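Local coordinates for protein intermedilysin (Streptococcus intermedius, PDB 5IMW) that probably binds cholesterol-containing host membranes and, after a large conformational change, oligomerises and inserts to form a cytolytic pore, at residues A372-R376 against G403-G407; V450-I455 against E467-V471. All coordinates share one frame; numbering follows the deposited sequence.

Interaction 1: residues A372-R376 against G403-G407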
loop_
_atom_site.group_PDB
_atom_site.type_symbol
_atom_site.label_atom_id
_atom_site.label_comp_id
_atom_site.label_asym_id
_atom_site.label_seq_id
_atom_site.Cartn_x
_atom_site.Cartn_y
_atom_site.Cartn_z
ATOM N N ALA A 372 23.326 -48.882 19.079
ATOM C CA ALA A 372 24.443 -49.681 19.566
ATOM C C ALA A 372 25.683 -49.454 18.710
ATOM O O ALA A 372 26.511 -50.358 18.561
ATOM C CB ALA A 372 24.072 -51.164 19.563
ATOM N N PHE A 373 25.824 -48.256 18.148
ATOM C CA PHE A 373 26.791 -48.006 17.090
ATOM C C PHE A 373 27.563 -46.732 17.385
ATOM O O PHE A 373 27.002 -45.753 17.884
ATOM C CB PHE A 373 26.066 -47.920 15.748
ATOM C CG PHE A 373 24.846 -48.782 15.701
ATOM C CD1 PHE A 373 24.964 -50.153 15.840
ATOM C CD2 PHE A 373 23.585 -48.229 15.574
ATOM C CE1 PHE A 373 23.859 -50.961 15.830
ATOM C CE2 PHE A 373 22.469 -49.039 15.560
ATOM C CZ PHE A 373 22.613 -50.407 15.698
ATOM N N VAL A 374 28.856 -46.757 17.074
ATOM C CA VAL A 374 29.746 -45.670 17.461
ATOM C C VAL A 374 29.420 -44.451 16.610
ATOM O O VAL A 374 29.436 -44.514 15.375
ATOM C CB VAL A 374 31.219 -46.073 17.310
ATOM C CG1 VAL A 374 32.102 -45.166 18.171
ATOM C CG2 VAL A 374 31.434 -47.529 17.685
ATOM N N ALA A 375 29.110 -43.338 17.269
ATOM C CA ALA A 375 28.792 -42.088 16.600
ATOM C C ALA A 375 29.767 -41.002 17.030
ATOM O O ALA A 375 30.229 -40.974 18.175
ATOM C CB ALA A 375 27.360 -41.639 16.904
ATOM N N ARG A 376 30.073 -40.105 16.094
ATOM C CA ARG A 376 30.967 -38.980 16.335
ATOM C C ARG A 376 30.335 -37.729 15.749
ATOM O O ARG A 376 29.938 -37.725 14.579
ATOM C CB ARG A 376 32.344 -39.231 15.708
ATOM C CG ARG A 376 33.460 -39.496 16.713
ATOM C CD ARG A 376 34.315 -38.263 16.940
ATOM N NE ARG A 376 35.575 -38.584 17.605
ATOM C CZ ARG A 376 36.657 -39.051 16.986
ATOM N NH1 ARG A 376 36.643 -39.267 15.677
ATOM N NH2 ARG A 376 37.757 -39.310 17.682
ATOM N N GLY A 403 34.192 -34.256 18.067
ATOM C CA GLY A 403 35.430 -34.999 17.950
ATOM C C GLY A 403 35.655 -36.003 19.055
ATOM O O GLY A 403 36.807 -36.318 19.371
ATOM N N TYR A 404 34.583 -36.516 19.656
ATOM C CA TYR A 404 34.674 -37.531 20.693
ATOM C C TYR A 404 33.691 -38.653 20.390
ATOM O O TYR A 404 32.720 -38.477 19.651
ATOM C CB TYR A 404 34.399 -36.938 22.084
ATOM C CG TYR A 404 35.413 -35.892 22.507
ATOM C CD1 TYR A 404 36.773 -36.105 22.335
ATOM C CD2 TYR A 404 35.007 -34.687 23.066
ATOM C CE1 TYR A 404 37.702 -35.151 22.713
ATOM C CE2 TYR A 404 35.929 -33.728 23.446
ATOM C CZ TYR A 404 37.271 -33.965 23.269
ATOM O OH TYR A 404 38.182 -33.007 23.651
ATOM N N ASN A 405 33.962 -39.817 20.973
ATOM C CA ASN A 405 33.166 -41.012 20.731
ATOM C C ASN A 405 31.969 -41.036 21.673
ATOM O O ASN A 405 32.090 -40.710 22.858
ATOM C CB ASN A 405 34.014 -42.267 20.924
ATOM C CG ASN A 405 35.470 -42.045 20.560
ATOM O OD1 ASN A 405 36.257 -41.560 21.371
ATOM N ND2 ASN A 405 35.832 -42.397 19.334
ATOM N N ARG A 406 30.814 -41.426 21.140
ATOM C CA ARG A 406 29.560 -41.384 21.874
ATOM C C ARG A 406 28.911 -42.763 21.890
ATOM O O ARG A 406 29.115 -43.577 20.983
ATOM C CB ARG A 406 28.607 -40.350 21.260
ATOM C CG ARG A 406 29.221 -38.957 21.131
ATOM C CD ARG A 406 29.609 -38.389 22.491
ATOM N NE ARG A 406 30.373 -37.149 22.390
ATOM C CZ ARG A 406 30.794 -36.444 23.437
ATOM N NH1 ARG A 406 30.517 -36.846 24.670
ATOM N NH2 ARG A 406 31.490 -35.333 23.252
ATOM N N GLY A 407 28.116 -43.009 22.932
ATOM C CA GLY A 407 27.633 -44.345 23.227
ATOM C C GLY A 407 26.135 -44.552 23.107
ATOM O O GLY A 407 25.469 -43.924 22.279
#
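Ala375 and Arg406 face each other as an antiparallel hydrogen-bonded pair, their CA atoms 5.4 Å apart, at the open end of the hairpin of strands 375-386 and 392-406 in the C-terminal beta sandwich. The backbone supplies the one hydrogen bond between the segments, from Arg406 N to Ala375 O at 3.1 Å. The bond is bent at the hydrogen (137°), and Arg406 CB and CG lie against the same carbonyl oxygen.

Apolar contact is thin: Val374 CG1 comes to 4.4 Å from Asn405 CB.

Arg376 and Asn405 meet without bonding. The chain of Arg376 bends at chi2 (-101°), which lays CG and CD by the Tyr404 backbone and brings NE to the Gly403-Tyr404 peptide. Tyr404 N is at the guanidinium edge, 3.1 Å from Arg376 NE, but both are donors. Asn405 runs alongside in the same direction, its ND2 over one guanidinium face, 4.0 Å from Arg376 NH2, with the two planes 33° apart. Both side chains also touch Trp438. Arg406 bends away, and its NH2 donates to Gly401 O on its own strand.

With a single bent bond and an Arg376 that lies along the opposite backbone without bonding to it, the strands are only lightly joined here. Phe373 touches Thr461, probably of the cholesterol-recognising Thr-Leu pair, consistent with a place near the membrane-facing tip of the domain.

Interaction 2: residues V450-I455 against E467-V471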
loop_
_atom_site.group_PDB
_atom_site.type_symbol
_atom_site.label_atom_id
_atom_site.label_comp_id
_atom_site.label_asym_id
_atom_site.label_seq_id
_atom_site.Cartn_x
_atom_site.Cartn_y
_atom_site.Cartn_z
ATOM N N VAL A 450 15.726 -22.414 16.106
ATOM C CA VAL A 450 14.381 -22.701 16.599
ATOM C C VAL A 450 14.456 -22.815 18.117
ATOM O O VAL A 450 15.498 -23.231 18.645
ATOM C CB VAL A 450 13.820 -23.989 15.977
ATOM C CG1 VAL A 450 12.318 -24.077 16.201
ATOM C CG2 VAL A 450 14.143 -24.062 14.492
ATOM N N PRO A 451 13.404 -22.463 18.862
ATOM C CA PRO A 451 13.446 -22.673 20.318
ATOM C C PRO A 451 13.899 -24.064 20.731
ATOM O O PRO A 451 14.491 -24.216 21.808
ATOM C CB PRO A 451 11.997 -22.398 20.753
ATOM C CG PRO A 451 11.200 -22.229 19.471
ATOM C CD PRO A 451 12.187 -21.736 18.475
ATOM N N GLN A 452 13.657 -25.085 19.913
ATOM C CA GLN A 452 14.049 -26.441 20.277
ATOM C C GLN A 452 14.046 -27.319 19.035
ATOM O O GLN A 452 13.029 -27.414 18.341
ATOM C CB GLN A 452 13.108 -27.027 21.339
ATOM C CG GLN A 452 13.652 -28.274 22.033
ATOM C CD GLN A 452 14.649 -27.949 23.133
ATOM O OE1 GLN A 452 14.444 -27.023 23.919
ATOM N NE2 GLN A 452 15.737 -28.711 23.193
ATOM N N ARG A 453 15.181 -27.960 18.766
ATOM C CA ARG A 453 15.295 -28.941 17.697
ATOM C C ARG A 453 16.054 -30.145 18.229
ATOM O O ARG A 453 17.100 -29.991 18.869
ATOM C CB ARG A 453 15.996 -28.344 16.466
ATOM C CG ARG A 453 16.870 -29.318 15.658
ATOM C CD ARG A 453 16.786 -29.045 14.168
ATOM N NE ARG A 453 16.694 -27.624 13.851
ATOM C CZ ARG A 453 16.259 -27.147 12.689
ATOM N NH1 ARG A 453 15.871 -27.975 11.727
ATOM N NH2 ARG A 453 16.205 -25.840 12.487
ATOM N N ASN A 454 15.527 -31.338 17.963
ATOM C CA ASN A 454 16.080 -32.578 18.492
ATOM C C ASN A 454 16.582 -33.438 17.341
ATOM O O ASN A 454 15.823 -33.754 16.419
ATOM C CB ASN A 454 15.032 -33.332 19.308
ATOM C CG ASN A 454 14.536 -32.531 20.491
ATOM O OD1 ASN A 454 14.795 -31.332 20.597
ATOM N ND2 ASN A 454 13.817 -33.189 21.389
ATOM N N ILE A 455 17.855 -33.818 17.406
ATOM C CA ILE A 455 18.487 -34.672 16.409
ATOM C C ILE A 455 18.754 -36.023 17.058
ATOM O O ILE A 455 19.311 -36.089 18.161
ATOM C CB ILE A 455 19.790 -34.049 15.878
ATOM C CG1 ILE A 455 19.543 -32.608 15.425
ATOM C CG2 ILE A 455 20.333 -34.882 14.725
ATOM C CD1 ILE A 455 20.800 -31.858 15.036
ATOM N N GLU A 467 16.765 -38.957 12.631
ATOM C CA GLU A 467 15.590 -38.102 12.710
ATOM C C GLU A 467 16.023 -36.663 12.952
ATOM O O GLU A 467 16.999 -36.409 13.663
ATOM C CB GLU A 467 14.648 -38.552 13.835
ATOM C CG GLU A 467 13.336 -37.767 13.921
ATOM C CD GLU A 467 12.642 -37.928 15.261
ATOM O OE1 GLU A 467 13.325 -37.825 16.301
ATOM O OE2 GLU A 467 11.414 -38.156 15.274
ATOM N N ASP A 468 15.290 -35.731 12.346
ATOM C CA ASP A 468 15.391 -34.307 12.651
ATOM C C ASP A 468 13.985 -33.803 12.933
ATOM O O ASP A 468 13.097 -33.941 12.085
ATOM C CB ASP A 468 16.030 -33.532 11.495
ATOM C CG ASP A 468 16.257 -32.068 11.825
ATOM O OD1 ASP A 468 15.503 -31.513 12.652
ATOM O OD2 ASP A 468 17.193 -31.467 11.252
ATOM N N LYS A 469 13.779 -33.230 14.118
ATOM C CA LYS A 469 12.448 -32.842 14.563
ATOM C C LYS A 469 12.502 -31.438 15.153
ATOM O O LYS A 469 13.574 -30.898 15.438
ATOM C CB LYS A 469 11.891 -33.845 15.579
ATOM C CG LYS A 469 10.398 -33.715 15.824
ATOM C CD LYS A 469 9.759 -35.076 16.035
ATOM C CE LYS A 469 8.267 -34.955 16.300
ATOM N NZ LYS A 469 7.979 -34.471 17.679
ATOM N N VAL A 470 11.321 -30.851 15.338
ATOM C CA VAL A 470 11.197 -29.452 15.728
ATOM C C VAL A 470 10.002 -29.308 16.661
ATOM O O VAL A 470 8.964 -29.948 16.467
ATOM C CB VAL A 470 11.043 -28.537 14.491
ATOM C CG1 VAL A 470 10.959 -27.080 14.917
ATOM C CG2 VAL A 470 12.203 -28.739 13.512
ATOM N N VAL A 471 10.158 -28.465 17.678
ATOM C CA VAL A 471 9.048 -28.051 18.530
ATOM C C VAL A 471 9.421 -26.756 19.239
ATOM O O VAL A 471 9.160 -25.664 18.735
ATOM C CB VAL A 471 8.658 -29.132 19.560
ATOM C CG1 VAL A 471 7.397 -29.861 19.121
ATOM C CG2 VAL A 471 9.801 -30.104 19.799
#
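Strands 453-455 and 467-470 run antiparallel at 168°, with axes 4.8 Å apart, and form the open end of the C-terminal beta hairpin of the beta sandwich. Asn454 and Lys469 make the hydrogen-bonded pair, with Asn454 N to Lys469 O at 3.2 Å and Lys469 N to Asn454 O at 3.1 Å. Beyond them, Val471 N, of the chain's last residue, gives a nearly straight bond (177°) to Gln452 O at 3.1 Å.

Arg453, Ile455, Asp468 and Val470 share one face of the sheet. There Arg453, bent at chi2 and chi3, brings its NH1 to 3.7 Å from Asp468 OD1, a long salt bridge. The oxygen lies at the guanidinium edge, near its plane, but the carboxylate itself is turned steeply, 71° from that plane. The other terminal nitrogen, Arg453 NH2, is hydrogen-bonded to the carbonyl of Pro448. Ile455 packs on Leu365 of the neighbouring strand 365-369, which is parallel to 453-459. Before the strand starts, Val450 meets Val470 at about a right angle. Both valines hold CG1 anti to the backbone N, and these two methyl carbons, Val450 CG1 and Val470 CG1, touch at 3.5 Å.

In the fold
Followed from the N terminus, the chain leaves strand 365-369 of the mixed sheet, crosses to the antiparallel sheet and enters interaction 1, which closes the 26-residue excursion of the hairpin 375-386 and 392-406. It then returns to the mixed sheet as strand 410-414, adds strands 420-429 and 439-444 to the antiparallel sheet, and reaches interaction 2. This contact closes a shorter span of 11 residues, the rest of the hairpin 453-459 and 464-470, and ends the chain. The two are in series, neither nested nor crossed, and their nearest atoms are about 10 Å apart. Each joins two strands of a different sheet of the same C-terminal beta sandwich.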